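Local structure of alanyl-tRNA synthetase (Aquifex aeolicus, 3G98) at residues Pro21-Arg32 / Arg84-Gly92. The protein attaches alanine to its tRNA, its C-Ala domain bringing together the editing and aminoacylation functions on one tRNA. Numbering follows the deposited sequence.
Sequences PEELRNLADMLR and RADLAQGGG
Where helix 21-31 packs across one face of the mixed beta-sheet, a salt-bridge network ties R32 to D86, just before strand 87-92, and to D29. The guanidinium of R32 works along two sides. End-on, NH1 and NH2 both grip OD2 of D86, with NH1 2.9 Å from it; side-on, NE and NH2 share OD1 of D29, one turn back, NH2 at 2.9 Å. Both oxygens lie close to the guanidinium plane, and NH1 also serves V56 O on strand 49-56. With an alanine in place of R32, the carboxylates of D29 and D86, OD1 and OD2 6.0 Å apart, would probably face each other without the positive charge between them. In this alpha and beta fold of the DHHA1 family the helix runs nearly antiparallel to the strand, at 153°, and L87 and Q89, alternate strand residues, both face it. CD2 of L87 lies over one face of the R25 guanidinium, 3.8 Å from NE, while CD1 faces CB of A28. R25, with CG anti to its N (chi1 -173°) and an extended chain, reaches out across the strand to donate from NH1 to OE1 of Q89 at 3.1 Å, the oxygen lying in the guanidinium plane. The same amide gives NE2 to P21 O, 3.1 Å away and from above the carbonyl plane, opposite the helical N-H of R25; N51 OD1 also accepts from NE2.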
ATOM      1  N   PRO A  21       6.514 -11.139  -4.227  1.00 25.82           N
ATOM      2  CA  PRO A  21       6.728  -9.701  -4.061  1.00 22.31           C
ATOM      3  C   PRO A  21       6.775  -8.966  -5.398  1.00 17.39           C
ATOM      4  O   PRO A  21       6.182  -7.906  -5.534  1.00 20.23           O
ATOM      5  CB  PRO A  21       8.107  -9.623  -3.400  1.00 31.15           C
ATOM      6  CG  PRO A  21       8.287 -10.929  -2.733  1.00 35.99           C
ATOM      7  CD  PRO A  21       7.554 -11.935  -3.548  1.00 35.51           C
ATOM      8  N   GLU A  22       7.481  -9.522  -6.378  1.00 23.48           N
ATOM      9  CA  GLU A  22       7.611  -8.835  -7.668  1.00 27.21           C
ATOM     10  C   GLU A  22       6.272  -8.806  -8.421  1.00 22.06           C
ATOM     11  O   GLU A  22       5.965  -7.840  -9.135  1.00 25.16           O
ATOM     12  CB  GLU A  22       8.740  -9.435  -8.510  1.00 34.59           C
ATOM     13  CG  GLU A  22      10.142  -8.960  -8.067  1.00 37.73           C
ATOM     14  CD  GLU A  22      10.319  -7.443  -8.171  1.00 34.34           C
ATOM     15  OE1 GLU A  22       9.957  -6.867  -9.217  1.00 50.92           O
ATOM     16  OE2 GLU A  22      10.826  -6.824  -7.208  1.00 39.90           O
ATOM     17  N   GLU A  23       5.476  -9.853  -8.226  1.00 21.82           N
ATOM     18  CA  GLU A  23       4.139  -9.946  -8.805  1.00 24.56           C
ATOM     19  C   GLU A  23       3.192  -8.952  -8.123  1.00 35.46           C
ATOM     20  O   GLU A  23       2.385  -8.277  -8.771  1.00 19.05           O
ATOM     21  CB  GLU A  23       3.602 -11.375  -8.652  1.00 19.35           C
ATOM     22  CG  GLU A  23       4.299 -12.398  -9.550  1.00 31.89           C
ATOM     23  CD  GLU A  23       3.853 -13.832  -9.280  1.00 51.67           C
ATOM     24  OE1 GLU A  23       3.121 -14.076  -8.290  1.00 41.40           O
ATOM     25  OE2 GLU A  23       4.247 -14.720 -10.064  1.00 51.19           O
ATOM     26  N   LEU A  24       3.306  -8.867  -6.803  1.00 26.98           N
ATOM     27  CA  LEU A  24       2.526  -7.920  -6.033  1.00 17.81           C
ATOM     28  C   LEU A  24       2.801  -6.493  -6.496  1.00 20.28           C
ATOM     29  O   LEU A  24       1.878  -5.700  -6.697  1.00 22.32           O
ATOM     30  CB  LEU A  24       2.869  -8.077  -4.554  1.00 22.53           C
ATOM     31  CG  LEU A  24       1.984  -7.383  -3.535  1.00 29.21           C
ATOM     32  CD1 LEU A  24       0.646  -8.080  -3.469  1.00 21.63           C
ATOM     33  CD2 LEU A  24       2.689  -7.400  -2.175  1.00 26.09           C
ATOM     34  N   ARG A  25       4.080  -6.172  -6.672  1.00 23.19           N
ATOM     35  CA  ARG A  25       4.490  -4.858  -7.152  1.00 19.14           C
ATOM     36  C   ARG A  25       3.906  -4.564  -8.528  1.00 20.83           C
ATOM     37  O   ARG A  25       3.426  -3.458  -8.790  1.00 20.08           O
ATOM     38  CB  ARG A  25       6.018  -4.787  -7.233  1.00 24.44           C
ATOM     39  CG  ARG A  25       6.562  -3.415  -7.561  1.00 24.51           C
ATOM     40  CD  ARG A  25       8.030  -3.483  -7.963  1.00 21.92           C
ATOM     41  NE  ARG A  25       8.540  -2.146  -8.217  1.00 23.29           N
ATOM     42  CZ  ARG A  25       9.038  -1.353  -7.273  1.00 35.97           C
ATOM     43  NH1 ARG A  25       9.108  -1.777  -6.017  1.00 31.77           N
ATOM     44  NH2 ARG A  25       9.470  -0.142  -7.589  1.00 29.26           N
ATOM     45  N   ASN A  26       3.972  -5.549  -9.418  1.00 22.00           N
ATOM     46  CA  ASN A  26       3.460  -5.362 -10.767  1.00 25.21           C
ATOM     47  C   ASN A  26       1.940  -5.131 -10.750  1.00 22.99           C
ATOM     48  O   ASN A  26       1.419  -4.304 -11.503  1.00 20.90           O
ATOM     49  CB  ASN A  26       3.847  -6.542 -11.658  1.00 33.69           C
ATOM     50  CG  ASN A  26       5.340  -6.578 -11.967  1.00 30.25           C
ATOM     51  OD1 ASN A  26       5.874  -7.617 -12.358  1.00 37.42           O
ATOM     52  ND2 ASN A  26       6.021  -5.441 -11.785  1.00 24.84           N
ATOM     53  N   LEU A  27       1.241  -5.839  -9.866  1.00 23.15           N
ATOM     54  CA  LEU A  27      -0.202  -5.658  -9.715  1.00 23.03           C
ATOM     55  C   LEU A  27      -0.550  -4.254  -9.219  1.00 23.46           C
ATOM     56  O   LEU A  27      -1.466  -3.604  -9.745  1.00 23.00           O
ATOM     57  CB  LEU A  27      -0.783  -6.724  -8.776  1.00 25.27           C
ATOM     58  CG  LEU A  27      -2.292  -6.705  -8.490  1.00 25.44           C
ATOM     59  CD1 LEU A  27      -3.111  -6.797  -9.777  1.00 27.21           C
ATOM     60  CD2 LEU A  27      -2.675  -7.835  -7.550  1.00 27.36           C
ATOM     61  N   ALA A  28       0.182  -3.785  -8.208  1.00 21.80           N
ATOM     62  CA  ALA A  28      -0.048  -2.454  -7.665  1.00 23.33           C
ATOM     63  C   ALA A  28       0.209  -1.404  -8.732  1.00 23.80           C
ATOM     64  O   ALA A  28      -0.545  -0.444  -8.864  1.00 23.65           O
ATOM     65  CB  ALA A  28       0.836  -2.213  -6.461  1.00 17.93           C
ATOM     66  N   ASP A  29       1.278  -1.603  -9.500  1.00 21.10           N
ATOM     67  CA  ASP A  29       1.633  -0.687 -10.574  1.00 20.24           C
ATOM     68  C   ASP A  29       0.479  -0.564 -11.572  1.00 23.50           C
ATOM     69  O   ASP A  29       0.083   0.542 -11.940  1.00 26.41           O
ATOM     70  CB  ASP A  29       2.934  -1.172 -11.234  1.00 25.67           C
ATOM     71  CG  ASP A  29       3.363  -0.319 -12.412  1.00 30.62           C
ATOM     72  OD1 ASP A  29       3.202   0.917 -12.381  1.00 28.16           O
ATOM     73  OD2 ASP A  29       3.891  -0.904 -13.373  1.00 25.43           O
ATOM     74  N   MET A  30      -0.074  -1.697 -11.988  1.00 19.05           N
ATOM     75  CA  MET A  30      -1.182  -1.694 -12.947  1.00 26.22           C
ATOM     76  C   MET A  30      -2.426  -1.003 -12.393  1.00 24.34           C
ATOM     77  O   MET A  30      -3.066  -0.211 -13.085  1.00 26.08           O
ATOM     78  CB  MET A  30      -1.541  -3.118 -13.355  1.00 21.35           C
ATOM     79  CG  MET A  30      -0.522  -3.762 -14.266  1.00 32.27           C
ATOM     80  SD  MET A  30      -1.177  -5.281 -14.955  1.00 43.11           S
ATOM     81  CE  MET A  30      -1.512  -6.186 -13.447  1.00 35.12           C
ATOM     82  N   LEU A  31      -2.766  -1.314 -11.147  1.00 24.21           N
ATOM     83  CA  LEU A  31      -3.957  -0.750 -10.519  1.00 30.73           C
ATOM     84  C   LEU A  31      -3.945   0.770 -10.330  1.00 32.24           C
ATOM     85  O   LEU A  31      -5.015   1.381 -10.285  1.00 32.30           O
ATOM     86  CB  LEU A  31      -4.236  -1.432  -9.178  1.00 25.10           C
ATOM     87  CG  LEU A  31      -4.675  -2.891  -9.236  1.00 22.16           C
ATOM     88  CD1 LEU A  31      -4.702  -3.473  -7.819  1.00 23.61           C
ATOM     89  CD2 LEU A  31      -6.036  -2.999  -9.900  1.00 28.74           C
ATOM     90  N   ARG A  32      -2.769   1.389 -10.188  1.00 22.33           N
ATOM     91  CA  ARG A  32      -2.735   2.847  -9.972  1.00 27.88           C
ATOM     92  C   ARG A  32      -2.754   3.631 -11.279  1.00 30.06           C
ATOM     93  O   ARG A  32      -2.801   4.856 -11.278  1.00 36.59           O
ATOM     94  CB  ARG A  32      -1.567   3.292  -9.078  1.00 28.11           C
ATOM     95  CG  ARG A  32      -0.196   2.803  -9.492  1.00 22.38           C
ATOM     96  CD  ARG A  32       0.327   3.516 -10.724  1.00 28.06           C
ATOM     97  NE  ARG A  32       1.702   3.110 -11.028  1.00 29.36           N
ATOM     98  CZ  ARG A  32       2.778   3.825 -10.714  1.00 33.91           C
ATOM     99  NH1 ARG A  32       2.645   4.994 -10.105  1.00 34.15           N
ATOM    100  NH2 ARG A  32       3.987   3.384 -11.033  1.00 33.00           N
ATOM    101  N   ARG A  84       9.979   5.065  -4.534  1.00 21.47           N
ATOM    102  CA  ARG A  84       9.722   6.407  -5.078  1.00 23.99           C
ATOM    103  C   ARG A  84       8.401   6.974  -4.590  1.00 25.25           C
ATOM    104  O   ARG A  84       7.598   6.273  -3.999  1.00 21.75           O
ATOM    105  CB  ARG A  84       9.661   6.367  -6.604  1.00 24.55           C
ATOM    106  CG  ARG A  84      10.955   6.074  -7.286  1.00 22.03           C
ATOM    107  CD  ARG A  84      10.975   6.779  -8.623  1.00 45.66           C
ATOM    108  NE  ARG A  84      11.068   8.229  -8.443  1.00 41.89           N
ATOM    109  CZ  ARG A  84      10.764   9.123  -9.380  1.00 52.48           C
ATOM    110  NH1 ARG A  84      10.333   8.722 -10.575  1.00 49.25           N
ATOM    111  NH2 ARG A  84      10.892  10.418  -9.119  1.00 51.37           N
ATOM    112  N   ALA A  85       8.163   8.253  -4.874  1.00 29.59           N
ATOM    113  CA  ALA A  85       6.927   8.896  -4.441  1.00 28.49           C
ATOM    114  C   ALA A  85       5.669   8.228  -5.010  1.00 20.26           C
ATOM    115  O   ALA A  85       4.596   8.325  -4.415  1.00 25.77           O
ATOM    116  CB  ALA A  85       6.949  10.395  -4.782  1.00 36.53           C
ATOM    117  N   ASP A  86       5.794   7.560  -6.155  1.00 20.55           N
ATOM    118  CA  ASP A  86       4.609   6.980  -6.790  1.00 21.10           C
ATOM    119  C   ASP A  86       4.464   5.478  -6.566  1.00 21.48           C
ATOM    120  O   ASP A  86       3.380   4.929  -6.770  1.00 20.45           O
ATOM    121  CB  ASP A  86       4.558   7.305  -8.286  1.00 20.86           C
ATOM    122  CG  ASP A  86       5.682   6.648  -9.065  1.00 32.36           C
ATOM    123  OD1 ASP A  86       6.861   6.838  -8.691  1.00 30.25           O
ATOM    124  OD2 ASP A  86       5.383   5.940 -10.053  1.00 31.13           O
ATOM    125  N   LEU A  87       5.547   4.834  -6.133  1.00 25.36           N
ATOM    126  CA  LEU A  87       5.562   3.386  -5.914  1.00 17.87           C
ATOM    127  C   LEU A  87       6.666   2.967  -4.933  1.00 23.43           C
ATOM    128  O   LEU A  87       7.866   3.182  -5.170  1.00 22.75           O
ATOM    129  CB  LEU A  87       5.722   2.644  -7.243  1.00 20.17           C
ATOM    130  CG  LEU A  87       5.509   1.125  -7.258  1.00 27.33           C
ATOM    131  CD1 LEU A  87       4.062   0.766  -6.920  1.00 23.04           C
ATOM    132  CD2 LEU A  87       5.909   0.527  -8.605  1.00 27.30           C
ATOM    133  N   ALA A  88       6.250   2.344  -3.840  1.00 20.64           N
ATOM    134  CA  ALA A  88       7.188   1.920  -2.790  1.00 18.68           C
ATOM    135  C   ALA A  88       6.785   0.547  -2.243  1.00 21.21           C
ATOM    136  O   ALA A  88       5.641   0.132  -2.390  1.00 21.25           O
ATOM    137  CB  ALA A  88       7.220   2.956  -1.675  1.00 19.39           C
ATOM    138  N   GLN A  89       7.726  -0.154  -1.611  1.00 19.48           N
ATOM    139  CA  GLN A  89       7.502  -1.541  -1.208  1.00 20.10           C
ATOM    140  C   GLN A  89       8.313  -1.874   0.038  1.00 18.80           C
ATOM    141  O   GLN A  89       9.348  -1.252   0.299  1.00 19.15           O
ATOM    142  CB  GLN A  89       7.873  -2.477  -2.374  1.00 25.56           C
ATOM    143  CG  GLN A  89       7.776  -3.978  -2.105  1.00 33.48           C
ATOM    144  CD  GLN A  89       7.771  -4.795  -3.402  1.00 40.52           C
ATOM    145  OE1 GLN A  89       8.337  -4.373  -4.414  1.00 33.26           O
ATOM    146  NE2 GLN A  89       7.119  -5.956  -3.376  1.00 35.83           N
ATOM    147  N   GLY A  90       7.846  -2.853   0.806  1.00 22.06           N
ATOM    148  CA  GLY A  90       8.562  -3.264   2.013  1.00 25.45           C
ATOM    149  C   GLY A  90       8.181  -4.655   2.484  1.00 24.43           C
ATOM    150  O   GLY A  90       7.274  -5.296   1.932  1.00 19.99           O
ATOM    151  N   GLY A  91       8.888  -5.125   3.507  1.00 23.08           N
ATOM    152  CA  GLY A  91       8.587  -6.409   4.123  1.00 27.70           C
ATOM    153  C   GLY A  91       8.475  -6.221   5.623  1.00 25.13           C
ATOM    154  O   GLY A  91       9.050  -5.280   6.186  1.00 29.18           O
ATOM    155  N   GLY A  92       7.720  -7.103   6.268  1.00 22.86           N
ATOM    156  CA  GLY A  92       7.468  -6.994   7.697  1.00 24.11           C
ATOM    157  C   GLY A  92       7.174  -8.335   8.335  1.00 26.93           C
ATOM    158  O   GLY A  92       7.100  -9.355   7.642  1.00 27.42           O
TER
HETATM  159  O   HOH W   1       9.883   2.431  -6.768  1.00 37.00           O